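Local coordinates for paenibacillus xanthan lyase (Paenibacillus, PDB 6F2P), which cleaves the polysaccharide xanthan as a family 8 polysaccharide lyase, probably by beta-elimination, at residues E360-R372 / L376-R390. Residues are numbered along the deposited sequence; the frame is centred on the assembly and turned at random.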
loop_
_atom_site.group_PDB
_atom_site.type_symbol
_atom_site.label_atom_id
_atom_site.label_comp_id
_atom_site.label_asym_id
_atom_site.label_seq_id
_atom_site.Cartn_x
_atom_site.Cartn_y
_atom_site.Cartn_z
ATOM N N GLU A 360 -12.754 8.161 22.061
ATOM C CA GLU A 360 -12.846 7.482 20.780
ATOM C C GLU A 360 -11.871 8.107 19.775
ATOM O O GLU A 360 -11.785 9.332 19.659
ATOM C CB GLU A 360 -14.276 7.601 20.263
ATOM C CG GLU A 360 -14.646 6.631 19.178
ATOM C CD GLU A 360 -16.147 6.557 18.993
ATOM O OE1 GLU A 360 -16.683 5.425 18.917
ATOM O OE2 GLU A 360 -16.782 7.637 18.937
ATOM N N LEU A 361 -11.132 7.259 19.066
ATOM C CA LEU A 361 -10.235 7.706 18.009
ATOM C C LEU A 361 -10.971 7.672 16.670
ATOM O O LEU A 361 -11.662 6.702 16.352
ATOM C CB LEU A 361 -8.981 6.822 17.960
ATOM C CG LEU A 361 -7.891 7.144 16.930
ATOM C CD1 LEU A 361 -7.230 8.491 17.216
ATOM C CD2 LEU A 361 -6.846 6.034 16.862
ATOM N N VAL A 362 -10.828 8.740 15.893
ATOM C CA VAL A 362 -11.487 8.842 14.595
ATOM C C VAL A 362 -10.470 9.174 13.514
ATOM O O VAL A 362 -9.886 10.254 13.537
ATOM C CB VAL A 362 -12.564 9.947 14.593
ATOM C CG1 VAL A 362 -13.119 10.153 13.183
ATOM C CG2 VAL A 362 -13.674 9.608 15.571
ATOM N N LYS A 363 -10.249 8.244 12.585
ATOM C CA LYS A 363 -9.316 8.460 11.477
ATOM C C LYS A 363 -9.379 7.312 10.484
ATOM O O LYS A 363 -9.774 6.207 10.831
ATOM C CB LYS A 363 -7.865 8.625 11.962
ATOM C CG LYS A 363 -7.243 7.358 12.548
ATOM C CD LYS A 363 -5.725 7.469 12.691
ATOM C CE LYS A 363 -5.322 8.465 13.769
ATOM N NZ LYS A 363 -3.847 8.659 13.798
ATOM N N TYR A 364 -8.996 7.593 9.244
ATOM C CA TYR A 364 -8.794 6.554 8.242
ATOM C C TYR A 364 -7.298 6.407 8.010
ATOM O O TYR A 364 -6.556 7.394 8.099
ATOM C CB TYR A 364 -9.493 6.912 6.928
ATOM C CG TYR A 364 -9.277 5.874 5.846
ATOM C CD1 TYR A 364 -10.077 4.738 5.781
ATOM C CD2 TYR A 364 -8.264 6.019 4.902
ATOM C CE1 TYR A 364 -9.879 3.776 4.808
ATOM C CE2 TYR A 364 -8.056 5.064 3.931
ATOM C CZ TYR A 364 -8.869 3.943 3.890
ATOM O OH TYR A 364 -8.686 2.986 2.920
ATOM N N LYS A 365 -6.843 5.188 7.723
ATOM C CA LYS A 365 -5.418 4.968 7.496
ATOM C C LYS A 365 -5.144 3.815 6.541
ATOM O O LYS A 365 -5.562 2.683 6.790
ATOM C CB LYS A 365 -4.687 4.761 8.828
ATOM C CG LYS A 365 -3.163 4.844 8.732
ATOM C CD LYS A 365 -2.519 4.973 10.106
ATOM C CE LYS A 365 -0.999 5.017 10.019
ATOM N NZ LYS A 365 -0.523 6.181 9.211
ATOM N N GLN A 366 -4.446 4.108 5.443
ATOM C CA GLN A 366 -4.085 3.083 4.466
ATOM C C GLN A 366 -2.699 2.513 4.740
ATOM O O GLN A 366 -1.709 3.251 4.733
ATOM C CB GLN A 366 -4.114 3.638 3.045
ATOM C CG GLN A 366 -4.141 2.583 1.949
ATOM C CD GLN A 366 -5.563 2.206 1.546
ATOM O OE1 GLN A 366 -6.461 3.047 1.569
ATOM N NE2 GLN A 366 -5.776 0.939 1.191
ATOM N N PHE A 367 -2.632 1.202 4.958
ATOM C CA PHE A 367 -1.366 0.527 5.201
ATOM C C PHE A 367 -0.891 -0.166 3.933
ATOM O O PHE A 367 -0.991 -1.390 3.787
ATOM C CB PHE A 367 -1.511 -0.455 6.364
ATOM C CG PHE A 367 -1.963 0.197 7.637
ATOM C CD1 PHE A 367 -1.044 0.740 8.514
ATOM C CD2 PHE A 367 -3.305 0.304 7.937
ATOM C CE1 PHE A 367 -1.455 1.355 9.680
ATOM C CE2 PHE A 367 -3.725 0.923 9.101
ATOM C CZ PHE A 367 -2.798 1.449 9.975
ATOM N N SER A 368 -0.369 0.636 3.015
ATOM C CA SER A 368 0.018 0.162 1.694
ATOM C C SER A 368 1.160 -0.851 1.713
ATOM O O SER A 368 1.315 -1.639 0.779
ATOM C CB SER A 368 0.408 1.356 0.827
ATOM O OG SER A 368 -0.728 2.155 0.562
ATOM N N GLY A 369 1.970 -0.814 2.765
ATOM C CA GLY A 369 3.099 -1.718 2.883
ATOM C C GLY A 369 2.720 -3.152 3.230
ATOM O O GLY A 369 3.538 -4.061 3.098
ATOM N N MET A 370 1.482 -3.362 3.670
ATOM C CA MET A 370 1.037 -4.700 4.024
ATOM C C MET A 370 -0.388 -5.003 3.564
ATOM O O MET A 370 -1.058 -5.868 4.134
ATOM C CB MET A 370 1.155 -4.913 5.530
ATOM C CG MET A 370 0.223 -4.043 6.332
ATOM S SD MET A 370 0.538 -4.226 8.088
ATOM C CE MET A 370 -0.697 -3.140 8.770
ATOM N N ASP A 371 -0.844 -4.297 2.534
ATOM C CA ASP A 371 -2.188 -4.494 1.989
ATOM C C ASP A 371 -3.291 -4.523 3.054
ATOM O O ASP A 371 -4.084 -5.463 3.106
ATOM C CB ASP A 371 -2.244 -5.764 1.134
ATOM C CG ASP A 371 -1.371 -5.672 -0.118
ATOM O OD1 ASP A 371 -0.934 -4.546 -0.474
ATOM O OD2 ASP A 371 -1.129 -6.734 -0.743
ATOM N N ARG A 372 -3.323 -3.500 3.905
ATOM C CA ARG A 372 -4.344 -3.402 4.947
ATOM C C ARG A 372 -4.910 -1.993 4.999
ATOM O O ARG A 372 -4.279 -1.040 4.539
ATOM C CB ARG A 372 -3.774 -3.767 6.319
ATOM C CG ARG A 372 -3.297 -5.200 6.442
ATOM C CD ARG A 372 -4.466 -6.173 6.440
ATOM N NE ARG A 372 -4.069 -7.519 6.863
ATOM C CZ ARG A 372 -3.729 -8.500 6.033
ATOM N NH1 ARG A 372 -3.736 -8.299 4.715
ATOM N NH2 ARG A 372 -3.384 -9.686 6.519
ATOM N N LEU A 376 -11.769 4.194 11.184
ATOM C CA LEU A 376 -12.257 4.416 12.531
ATOM C C LEU A 376 -13.183 5.636 12.532
ATOM O O LEU A 376 -12.759 6.758 12.238
ATOM C CB LEU A 376 -11.093 4.609 13.500
ATOM C CG LEU A 376 -10.037 3.501 13.559
ATOM C CD1 LEU A 376 -8.862 3.942 14.419
ATOM C CD2 LEU A 376 -10.615 2.203 14.095
ATOM N N ARG A 377 -14.451 5.390 12.843
ATOM C CA ARG A 377 -15.478 6.414 12.878
ATOM C C ARG A 377 -16.109 6.404 14.255
ATOM O O ARG A 377 -15.921 5.460 15.018
ATOM C CB ARG A 377 -16.549 6.114 11.831
ATOM C CG ARG A 377 -16.031 6.102 10.411
ATOM C CD ARG A 377 -15.379 7.409 10.062
ATOM N NE ARG A 377 -16.267 8.532 10.321
ATOM C CZ ARG A 377 -15.901 9.809 10.233
ATOM N NH1 ARG A 377 -14.657 10.116 9.896
ATOM N NH2 ARG A 377 -16.777 10.778 10.486
ATOM N N PRO A 378 -16.850 7.467 14.593
ATOM C CA PRO A 378 -17.588 7.397 15.855
ATOM C C PRO A 378 -18.639 6.287 15.818
ATOM O O PRO A 378 -19.551 6.329 14.996
ATOM C CB PRO A 378 -18.245 8.776 15.958
ATOM C CG PRO A 378 -18.197 9.347 14.566
ATOM C CD PRO A 378 -16.961 8.789 13.949
ATOM N N GLY A 379 -18.494 5.297 16.693
ATOM C CA GLY A 379 -19.443 4.205 16.778
ATOM C C GLY A 379 -18.957 2.869 16.226
ATOM O O GLY A 379 -19.485 1.815 16.591
ATOM N N PHE A 380 -17.963 2.891 15.343
ATOM C CA PHE A 380 -17.459 1.639 14.792
ATOM C C PHE A 380 -16.026 1.701 14.270
ATOM O O PHE A 380 -15.479 2.770 14.019
ATOM C CB PHE A 380 -18.393 1.112 13.701
ATOM C CG PHE A 380 -18.491 2.009 12.495
ATOM C CD1 PHE A 380 -19.375 3.084 12.477
ATOM C CD2 PHE A 380 -17.715 1.770 11.373
ATOM C CE1 PHE A 380 -19.479 3.902 11.372
ATOM C CE2 PHE A 380 -17.813 2.585 10.258
ATOM C CZ PHE A 380 -18.697 3.658 10.259
ATOM N N GLY A 381 -15.422 0.528 14.129
ATOM C CA GLY A 381 -14.122 0.397 13.512
ATOM C C GLY A 381 -14.260 -0.612 12.395
ATOM O O GLY A 381 -15.099 -1.509 12.457
ATOM N N PHE A 382 -13.445 -0.464 11.363
ATOM C CA PHE A 382 -13.546 -1.320 10.200
ATOM C C PHE A 382 -12.153 -1.683 9.724
ATOM O O PHE A 382 -11.342 -0.812 9.418
ATOM C CB PHE A 382 -14.300 -0.590 9.096
ATOM C CG PHE A 382 -14.587 -1.434 7.885
ATOM C CD1 PHE A 382 -15.551 -2.435 7.931
ATOM C CD2 PHE A 382 -13.916 -1.207 6.693
ATOM C CE1 PHE A 382 -15.835 -3.199 6.806
ATOM C CE2 PHE A 382 -14.192 -1.966 5.567
ATOM C CZ PHE A 382 -15.154 -2.962 5.624
ATOM N N GLY A 383 -11.876 -2.976 9.673
ATOM C CA GLY A 383 -10.591 -3.456 9.218
ATOM C C GLY A 383 -10.741 -4.101 7.861
ATOM O O GLY A 383 -11.755 -4.748 7.585
ATOM N N LEU A 384 -9.739 -3.927 7.008
ATOM C CA LEU A 384 -9.812 -4.494 5.672
ATOM C C LEU A 384 -8.556 -5.296 5.360
ATOM O O LEU A 384 -7.434 -4.777 5.441
ATOM C CB LEU A 384 -10.020 -3.385 4.649
ATOM C CG LEU A 384 -10.304 -3.829 3.221
ATOM C CD1 LEU A 384 -11.658 -4.506 3.130
ATOM C CD2 LEU A 384 -10.261 -2.635 2.334
ATOM N N SER A 385 -8.755 -6.564 5.005
ATOM C CA SER A 385 -7.641 -7.490 4.818
ATOM C C SER A 385 -7.513 -8.006 3.387
ATOM O O SER A 385 -8.358 -8.761 2.900
ATOM C CB SER A 385 -7.765 -8.668 5.780
ATOM O OG SER A 385 -6.729 -9.604 5.547
ATOM N N MET A 386 -6.436 -7.613 2.722
ATOM C CA MET A 386 -6.240 -7.961 1.330
ATOM C C MET A 386 -4.919 -8.694 1.135
ATOM O O MET A 386 -4.119 -8.816 2.065
ATOM C CB MET A 386 -6.217 -6.687 0.482
ATOM C CG MET A 386 -7.449 -5.825 0.616
ATOM S SD MET A 386 -7.268 -4.215 -0.178
ATOM C CE MET A 386 -6.293 -3.320 1.039
ATOM N N PHE A 387 -4.694 -9.172 -0.084
ATOM C CA PHE A 387 -3.368 -9.611 -0.482
ATOM C C PHE A 387 -3.143 -9.376 -1.970
ATOM O O PHE A 387 -4.085 -9.130 -2.719
ATOM C CB PHE A 387 -3.070 -11.053 -0.033
ATOM C CG PHE A 387 -3.595 -12.125 -0.952
ATOM C CD1 PHE A 387 -4.921 -12.524 -0.898
ATOM C CD2 PHE A 387 -2.742 -12.783 -1.823
ATOM C CE1 PHE A 387 -5.398 -13.535 -1.729
ATOM C CE2 PHE A 387 -3.210 -13.797 -2.648
ATOM C CZ PHE A 387 -4.541 -14.169 -2.598
ATOM N N SER A 388 -1.882 -9.410 -2.379
ATOM C CA SER A 388 -1.512 -9.046 -3.735
ATOM C C SER A 388 -0.315 -9.869 -4.151
ATOM O O SER A 388 -0.011 -10.887 -3.539
ATOM C CB SER A 388 -1.135 -7.568 -3.786
ATOM O OG SER A 388 -0.021 -7.305 -2.944
ATOM N N SER A 389 0.381 -9.413 -5.182
ATOM C CA SER A 389 1.620 -10.052 -5.582
ATOM C C SER A 389 2.767 -9.619 -4.671
ATOM O O SER A 389 3.904 -10.061 -4.846
ATOM C CB SER A 389 1.948 -9.701 -7.026
ATOM O OG SER A 389 2.153 -8.307 -7.152
ATOM N N ARG A 390 2.469 -8.750 -3.707
ATOM C CA ARG A 390 3.472 -8.293 -2.747
ATOM C C ARG A 390 3.279 -8.903 -1.353
ATOM O O ARG A 390 4.231 -9.025 -0.576
ATOM C CB ARG A 390 3.427 -6.778 -2.609
ATOM C CG ARG A 390 3.620 -6.003 -3.883
ATOM C CD ARG A 390 3.396 -4.525 -3.607
ATOM N NE ARG A 390 2.064 -4.282 -3.060
ATOM C CZ ARG A 390 0.980 -4.037 -3.792
ATOM N NH1 ARG A 390 1.054 -3.992 -5.119
ATOM N NH2 ARG A 390 -0.182 -3.835 -3.190
HETATM O O HOH W 1 -15.060 3.965 17.084
HETATM O O HOH W 2 1.647 -4.009 -0.249
#
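D371 fastens one end of this contact. Its OD2 accepts the hydroxyl of S388 (OG to OD2, 2.5 Å) on the syn lone pair, while OD1 takes R390 NH2 at 2.9 Å in a salt bridge whose carboxylate and guanidinium planes stand almost perpendicular, 88° apart. A water joins OD1, R390 NE and S368 O, tying the turn 367-370 into the same network. The backbone of D371 takes part too: its O accepts M386 N at 3.2 Å and also, from above the carbonyl plane, R372 NH1. Bent at chi2 (-70°), the R372 chain doubles back so that S385 OG lies over the centre of its guanidinium face and M386 O sits at the edge, weakly bonded to NH1.

At the far end K363 and L376 form an antiparallel hydrogen-bonded pair, and L361 CD2 packs on L376 CD1 at 3.8 Å. Beyond it, E360 reaches out in extended form, CG anti to the backbone N (chi1 -163°), so that OE1 accepts G379 N (2.9 Å) in the turn 377-380.

Further out, D371 and R372 together face F367 in a G1 beta bulge, and R390 N bonds back to S388 OG in an ST turn. R372 NE is held by M279 O, S385 OG by T407 O and R390 NH1 by S455 O. Replacing D371 by an alanine would probably leave the R390 charge without its mate and S388 OG without its acceptor. Strands 363-367, 372-377 and 380-385 run as an antiparallel meander in the super-sandwich region, apolar and backbone-paired around L376 but closed at D371 by a buried carboxylate whose negative charge is probably stabilised by R390, S388 and water.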